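Local coordinates for protein putative succinylglutamate desuccinylase / aspartoacylase (Shewanella amazonensis, PDB 3FMC) that is probably a zinc-dependent hydrolase of the succinylglutamate desuccinylase/aspartoacylase family, thought to act on ester bonds, at residues K179-P184 with S237-E242; A191-I196 with L262-H267. One frame throughout, in Å; residues are numbered along the deposited sequence.

Interaction 1. Residues K179-P184 with S237-E242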
loop_
_atom_site.group_PDB
_atom_site.type_symbol
_atom_site.label_atom_id
_atom_site.label_comp_id
_atom_site.label_asym_id
_atom_site.label_seq_id
_atom_site.Cartn_x
_atom_site.Cartn_y
_atom_site.Cartn_z
ATOM N N LYS C 179 11.394 -23.664 -10.820
ATOM C CA LYS C 179 10.180 -24.217 -11.437
ATOM C C LYS C 179 9.751 -25.453 -10.625
ATOM O O LYS C 179 10.549 -26.342 -10.303
ATOM C CB LYS C 179 10.449 -24.623 -12.904
ATOM C CG LYS C 179 10.986 -23.513 -13.721
ATOM C CD LYS C 179 11.117 -23.889 -15.191
ATOM C CE LYS C 179 11.728 -22.772 -15.961
ATOM N NZ LYS C 179 11.860 -23.128 -17.388
ATOM N N HIS C 180 8.482 -25.486 -10.292
ATOM C CA HIS C 180 7.883 -26.559 -9.548
ATOM C C HIS C 180 6.444 -26.782 -9.985
ATOM O O HIS C 180 5.832 -25.950 -10.656
ATOM C CB HIS C 180 8.068 -26.440 -8.015
ATOM C CG HIS C 180 7.496 -25.197 -7.394
ATOM N ND1 HIS C 180 8.059 -23.944 -7.574
ATOM C CD2 HIS C 180 6.487 -25.036 -6.519
ATOM C CE1 HIS C 180 7.383 -23.069 -6.852
ATOM N NE2 HIS C 180 6.420 -23.708 -6.210
ATOM N N LEU C 181 5.917 -27.912 -9.593
ATOM C CA LEU C 181 4.592 -28.348 -10.009
ATOM C C LEU C 181 3.785 -28.915 -8.885
ATOM O O LEU C 181 4.320 -29.663 -8.040
ATOM C CB LEU C 181 4.755 -29.445 -11.048
ATOM C CG LEU C 181 3.572 -30.204 -11.664
ATOM C CD1 LEU C 181 2.691 -29.314 -12.590
ATOM C CD2 LEU C 181 4.047 -31.480 -12.465
ATOM N N TYR C 182 2.525 -28.515 -8.839
ATOM C CA TYR C 182 1.541 -29.144 -7.982
ATOM C C TYR C 182 0.749 -30.138 -8.862
ATOM O O TYR C 182 0.190 -29.789 -9.954
ATOM C CB TYR C 182 0.603 -28.174 -7.309
ATOM C CG TYR C 182 1.249 -27.253 -6.294
ATOM C CD1 TYR C 182 1.914 -26.101 -6.676
ATOM C CD2 TYR C 182 1.160 -27.534 -4.941
ATOM C CE1 TYR C 182 2.490 -25.250 -5.735
ATOM C CE2 TYR C 182 1.743 -26.752 -4.030
ATOM C CZ TYR C 182 2.393 -25.597 -4.391
ATOM O OH TYR C 182 2.930 -24.799 -3.400
ATOM N N CYS C 183 0.685 -31.361 -8.359
ATOM C CA CYS C 183 0.104 -32.493 -9.071
ATOM C C CYS C 183 -0.681 -33.318 -8.068
ATOM O O CYS C 183 -0.135 -33.682 -7.019
ATOM C CB CYS C 183 1.216 -33.332 -9.675
ATOM S SG CYS C 183 0.587 -34.677 -10.746
ATOM N N PRO C 184 -1.954 -33.621 -8.363
ATOM C CA PRO C 184 -2.765 -34.443 -7.469
ATOM C C PRO C 184 -2.234 -35.860 -7.442
ATOM O O PRO C 184 -1.728 -36.351 -8.457
ATOM C CB PRO C 184 -4.143 -34.452 -8.103
ATOM C CG PRO C 184 -4.057 -33.515 -9.286
ATOM C CD PRO C 184 -2.682 -33.167 -9.561
ATOM N N SER C 237 -8.068 -33.602 -15.148
ATOM C CA SER C 237 -6.695 -33.412 -14.736
ATOM C C SER C 237 -6.611 -31.908 -14.409
ATOM O O SER C 237 -7.108 -31.110 -15.159
ATOM C CB SER C 237 -5.734 -33.790 -15.851
ATOM O OG SER C 237 -5.833 -35.187 -16.085
ATOM N N ALA C 238 -5.979 -31.549 -13.298
ATOM C CA ALA C 238 -5.823 -30.135 -12.898
ATOM C C ALA C 238 -4.491 -30.024 -12.192
ATOM O O ALA C 238 -4.271 -30.622 -11.113
ATOM C CB ALA C 238 -6.961 -29.659 -12.017
ATOM N N LEU C 239 -3.606 -29.288 -12.843
ATOM C CA LEU C 239 -2.212 -29.127 -12.405
ATOM C C LEU C 239 -1.885 -27.641 -12.309
ATOM O O LEU C 239 -2.401 -26.836 -13.098
ATOM C CB LEU C 239 -1.321 -29.762 -13.471
ATOM C CG LEU C 239 -1.674 -31.247 -13.694
ATOM C CD1 LEU C 239 -1.655 -31.559 -15.136
ATOM C CD2 LEU C 239 -0.741 -32.112 -12.887
ATOM N N THR C 240 -0.991 -27.282 -11.377
ATOM C CA THR C 240 -0.573 -25.893 -11.215
ATOM C C THR C 240 0.918 -25.842 -11.431
ATOM O O THR C 240 1.663 -26.487 -10.729
ATOM C CB THR C 240 -0.985 -25.360 -9.815
ATOM O OG1 THR C 240 -2.401 -25.541 -9.645
ATOM C CG2 THR C 240 -0.605 -23.908 -9.620
ATOM N N LEU C 241 1.327 -25.080 -12.423
ATOM C CA LEU C 241 2.710 -24.931 -12.772
ATOM C C LEU C 241 3.227 -23.613 -12.210
ATOM O O LEU C 241 2.663 -22.577 -12.486
ATOM C CB LEU C 241 2.863 -24.979 -14.301
ATOM C CG LEU C 241 2.602 -26.330 -15.064
ATOM C CD1 LEU C 241 1.238 -26.903 -14.980
ATOM C CD2 LEU C 241 3.100 -26.136 -16.549
ATOM N N GLU C 242 4.290 -23.685 -11.390
ATOM C CA GLU C 242 4.914 -22.525 -10.732
ATOM C C GLU C 242 6.218 -22.331 -11.474
ATOM O O GLU C 242 7.251 -22.956 -11.162
ATOM C CB GLU C 242 5.158 -22.823 -9.242
ATOM C CG GLU C 242 3.945 -23.266 -8.417
ATOM C CD GLU C 242 3.063 -22.098 -7.929
ATOM O OE1 GLU C 242 3.592 -21.004 -7.696
ATOM O OE2 GLU C 242 1.851 -22.322 -7.773
HETATM O O HOH W 1 1.789 -21.890 -4.399
#
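His180 and Glu242 face each other as an antiparallel hydrogen-bonded pair, with Glu242 N giving a short bond to His180 O (2.8 Å). Two residues on, Tyr182 N hydrogen-bonds to Thr240 O at 2.9 Å; the strand axes run at 167°. On the face of Leu181 and Leu241, a non-hydrogen-bonded pair, the side chains lie side by side with their CD1 atoms 3.7 Å apart, while Cys183 SG rests 3.6 Å from Leu239 CD2. Ile196 touches both Leu181 and Leu241, and strand 167-174 pairs in parallel with strand 237-243. The other face is close-packed at one end and looser at the other. With chi1 at 60°, the His180 ring turns over the aliphatic stem of Glu242, and Glu242 CB lies 3.4 Å from its centroid. The loose side is the carboxylate: Glu242 bends at chi2, its carboxylate stands 77° from the plane of the Tyr182 ring, and a water lies 3.3 Å from Tyr182 OH and only weakly contacts Glu242 OE2. His180 ND1 bonds to Cys178 O. Glu242 also touches His172, part of a possible vacant metal site, and a sulfate lies nearby; an acidic group held here by its aliphatic stem is consistent with a place in the catalytic pocket.

Interaction 2. Residues A191-I196 with L262-H267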
loop_
_atom_site.group_PDB
_atom_site.type_symbol
_atom_site.label_atom_id
_atom_site.label_comp_id
_atom_site.label_asym_id
_atom_site.label_seq_id
_atom_site.Cartn_x
_atom_site.Cartn_y
_atom_site.Cartn_z
ATOM N N ALA C 191 3.745 -35.598 -13.936
ATOM C CA ALA C 191 5.028 -34.953 -13.712
ATOM C C ALA C 191 6.112 -35.434 -14.663
ATOM O O ALA C 191 7.004 -34.688 -14.986
ATOM C CB ALA C 191 5.469 -35.127 -12.224
ATOM N N GLN C 192 5.990 -36.667 -15.143
ATOM C CA GLN C 192 6.963 -37.247 -16.076
ATOM C C GLN C 192 6.982 -36.563 -17.442
ATOM O O GLN C 192 7.964 -36.708 -18.153
ATOM C CB GLN C 192 6.713 -38.755 -16.270
ATOM C CG GLN C 192 6.819 -39.596 -15.014
ATOM C CD GLN C 192 8.216 -39.591 -14.406
ATOM O OE1 GLN C 192 9.215 -39.717 -15.105
ATOM N NE2 GLN C 192 8.282 -39.457 -13.088
ATOM N N TYR C 193 5.947 -35.781 -17.778
ATOM C CA TYR C 193 5.825 -35.153 -19.116
ATOM C C TYR C 193 6.244 -33.711 -19.175
ATOM O O TYR C 193 6.777 -33.242 -20.198
ATOM C CB TYR C 193 4.402 -35.379 -19.656
ATOM C CG TYR C 193 4.093 -36.842 -19.717
ATOM C CD1 TYR C 193 4.582 -37.649 -20.758
ATOM C CD2 TYR C 193 3.392 -37.456 -18.714
ATOM C CE1 TYR C 193 4.353 -39.013 -20.775
ATOM C CE2 TYR C 193 3.148 -38.812 -18.732
ATOM C CZ TYR C 193 3.627 -39.587 -19.766
ATOM O OH TYR C 193 3.345 -40.946 -19.726
ATOM N N PHE C 194 6.021 -32.971 -18.085
ATOM C CA PHE C 194 6.450 -31.585 -18.029
ATOM C C PHE C 194 7.982 -31.506 -17.806
ATOM O O PHE C 194 8.608 -32.521 -17.496
ATOM C CB PHE C 194 5.694 -30.824 -16.920
ATOM C CG PHE C 194 4.198 -30.768 -17.136
ATOM C CD1 PHE C 194 3.629 -29.762 -17.905
ATOM C CD2 PHE C 194 3.367 -31.712 -16.578
ATOM C CE1 PHE C 194 2.254 -29.724 -18.110
ATOM C CE2 PHE C 194 1.987 -31.657 -16.765
ATOM C CZ PHE C 194 1.443 -30.659 -17.518
ATOM N N SER C 195 8.539 -30.319 -18.021
ATOM C CA SER C 195 9.966 -30.011 -17.838
ATOM C C SER C 195 10.170 -29.274 -16.488
ATOM O O SER C 195 10.718 -28.158 -16.422
ATOM C CB SER C 195 10.438 -29.148 -19.000
ATOM O OG SER C 195 10.242 -29.863 -20.219
ATOM N N ILE C 196 9.724 -29.952 -15.432
ATOM C CA ILE C 196 9.731 -29.390 -14.086
ATOM C C ILE C 196 10.423 -30.358 -13.117
ATOM O O ILE C 196 9.926 -31.465 -12.859
ATOM C CB ILE C 196 8.290 -29.061 -13.658
ATOM C CG1 ILE C 196 7.680 -28.043 -14.661
ATOM C CG2 ILE C 196 8.305 -28.460 -12.225
ATOM C CD1 ILE C 196 6.210 -27.662 -14.477
ATOM N N LEU C 262 3.603 -29.017 -24.145
ATOM C CA LEU C 262 3.328 -29.787 -25.389
ATOM C C LEU C 262 3.556 -31.280 -25.211
ATOM O O LEU C 262 2.784 -32.086 -25.753
ATOM C CB LEU C 262 4.135 -29.258 -26.558
ATOM C CG LEU C 262 3.732 -27.994 -27.305
ATOM C CD1 LEU C 262 4.866 -27.690 -28.323
ATOM C CD2 LEU C 262 2.402 -28.199 -27.992
ATOM N N ALA C 263 4.618 -31.673 -24.503
ATOM C CA ALA C 263 4.844 -33.118 -24.235
ATOM C C ALA C 263 3.624 -33.739 -23.510
ATOM O O ALA C 263 3.203 -34.862 -23.810
ATOM C CB ALA C 263 6.136 -33.341 -23.437
ATOM N N TYR C 264 3.047 -33.027 -22.513
ATOM C CA TYR C 264 1.881 -33.502 -21.815
ATOM C C TYR C 264 0.693 -33.600 -22.770
ATOM O O TYR C 264 -0.037 -34.567 -22.756
ATOM C CB TYR C 264 1.524 -32.607 -20.601
ATOM C CG TYR C 264 0.370 -33.137 -19.806
ATOM C CD1 TYR C 264 0.499 -34.267 -19.027
ATOM C CD2 TYR C 264 -0.874 -32.495 -19.819
ATOM C CE1 TYR C 264 -0.549 -34.779 -18.325
ATOM C CE2 TYR C 264 -1.934 -33.006 -19.099
ATOM C CZ TYR C 264 -1.769 -34.133 -18.333
ATOM O OH TYR C 264 -2.811 -34.673 -17.594
ATOM N N LEU C 265 0.522 -32.579 -23.598
ATOM C CA LEU C 265 -0.594 -32.558 -24.566
ATOM C C LEU C 265 -0.472 -33.720 -25.582
ATOM O O LEU C 265 -1.475 -34.323 -25.937
ATOM C CB LEU C 265 -0.622 -31.198 -25.261
ATOM C CG LEU C 265 -0.902 -29.974 -24.370
ATOM C CD1 LEU C 265 -1.092 -28.707 -25.205
ATOM C CD2 LEU C 265 -2.070 -30.246 -23.459
ATOM N N SER C 266 0.741 -34.005 -26.051
ATOM C CA SER C 266 0.967 -35.173 -26.945
ATOM C C SER C 266 0.601 -36.467 -26.194
ATOM O O SER C 266 -0.164 -37.309 -26.671
ATOM C CB SER C 266 2.422 -35.178 -27.436
ATOM O OG SER C 266 2.704 -36.342 -28.173
ATOM N N HIS C 267 1.147 -36.618 -24.987
ATOM C CA HIS C 267 0.788 -37.736 -24.114
ATOM C C HIS C 267 -0.718 -37.968 -23.957
ATOM O O HIS C 267 -1.194 -39.107 -24.001
ATOM C CB HIS C 267 1.522 -37.596 -22.758
ATOM C CG HIS C 267 0.900 -38.369 -21.638
ATOM N ND1 HIS C 267 0.863 -39.745 -21.600
ATOM C CD2 HIS C 267 0.362 -37.945 -20.469
ATOM C CE1 HIS C 267 0.267 -40.131 -20.486
ATOM N NE2 HIS C 267 -0.038 -39.053 -19.774
#
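The rings of Tyr193 and His267 lie face to face, centroids 3.6 Å apart and planes only 8° from parallel. His267 CG sits over the centre of the Tyr193 ring, while Gln192 CB lies farther off on the opposite face, displaced toward the rim. In return Tyr193 CZ is centred over the imidazole, 3.3 Å from His267 ND1, and Tyr264 CD1 meets the imidazole at its edge, in plane. Overlap extends past the six-membered ring, since Tyr193 OH approaches His267 CE1 to 3.3 Å. The His267 side chain leaves the helix with CG anti to its own backbone N (chi1 160°), which lays the imidazole across the tyrosine with its CB also over that ring.

Phe194 and Tyr264 form a different pair: their planes are 21° apart but slid past each other, centroids 4.9 Å apart, and the close touch is Phe194 CZ against Tyr264 CG at 3.5 Å. Tyr264 CB packs over the phenylalanine face, and Tyr193 CB comes to the edge of the Tyr264 ring. Ala263 CB fills in against Tyr193 O at 3.3 Å. Replacing Tyr193 with an alanine would probably uncover one face of the His267 imidazole and leave that ring freer to turn.

Ring faces and aliphatic carbons make up most of the contact. The Tyr264 hydroxyl bonds to Glu187 and Arg268. Residues 191-196 belong to the connection between strands 176-184 and 198-202, laid against the C-terminal part of helix 251-267; Phe194 also packs on Leu239 and Leu241 of strand 237-243 and Leu169 of strand 167-174, while Leu262 packs on helix 48-60.

How the interactions relate
The centres of interactions 1 and 2 lie about 11 Å apart, and all four segments belong to the catalytic domain. Along the chain they alternate: strand 179-184, loop 191-196, strand 237-242, then helix segment 262-267. The loop thus follows the first strand of interaction 1, just as helix 251-267 follows the second, and each interaction joins the same two parts of the chain. Direct packing links them, with Ile196 CG2 3.3 Å from His180 CA. Interaction 1 lies about 6 Å from the chain centre and interaction 2 about 16 Å, measured between centres, so paired strands at the core pass outward into a loop-helix contact on one flank.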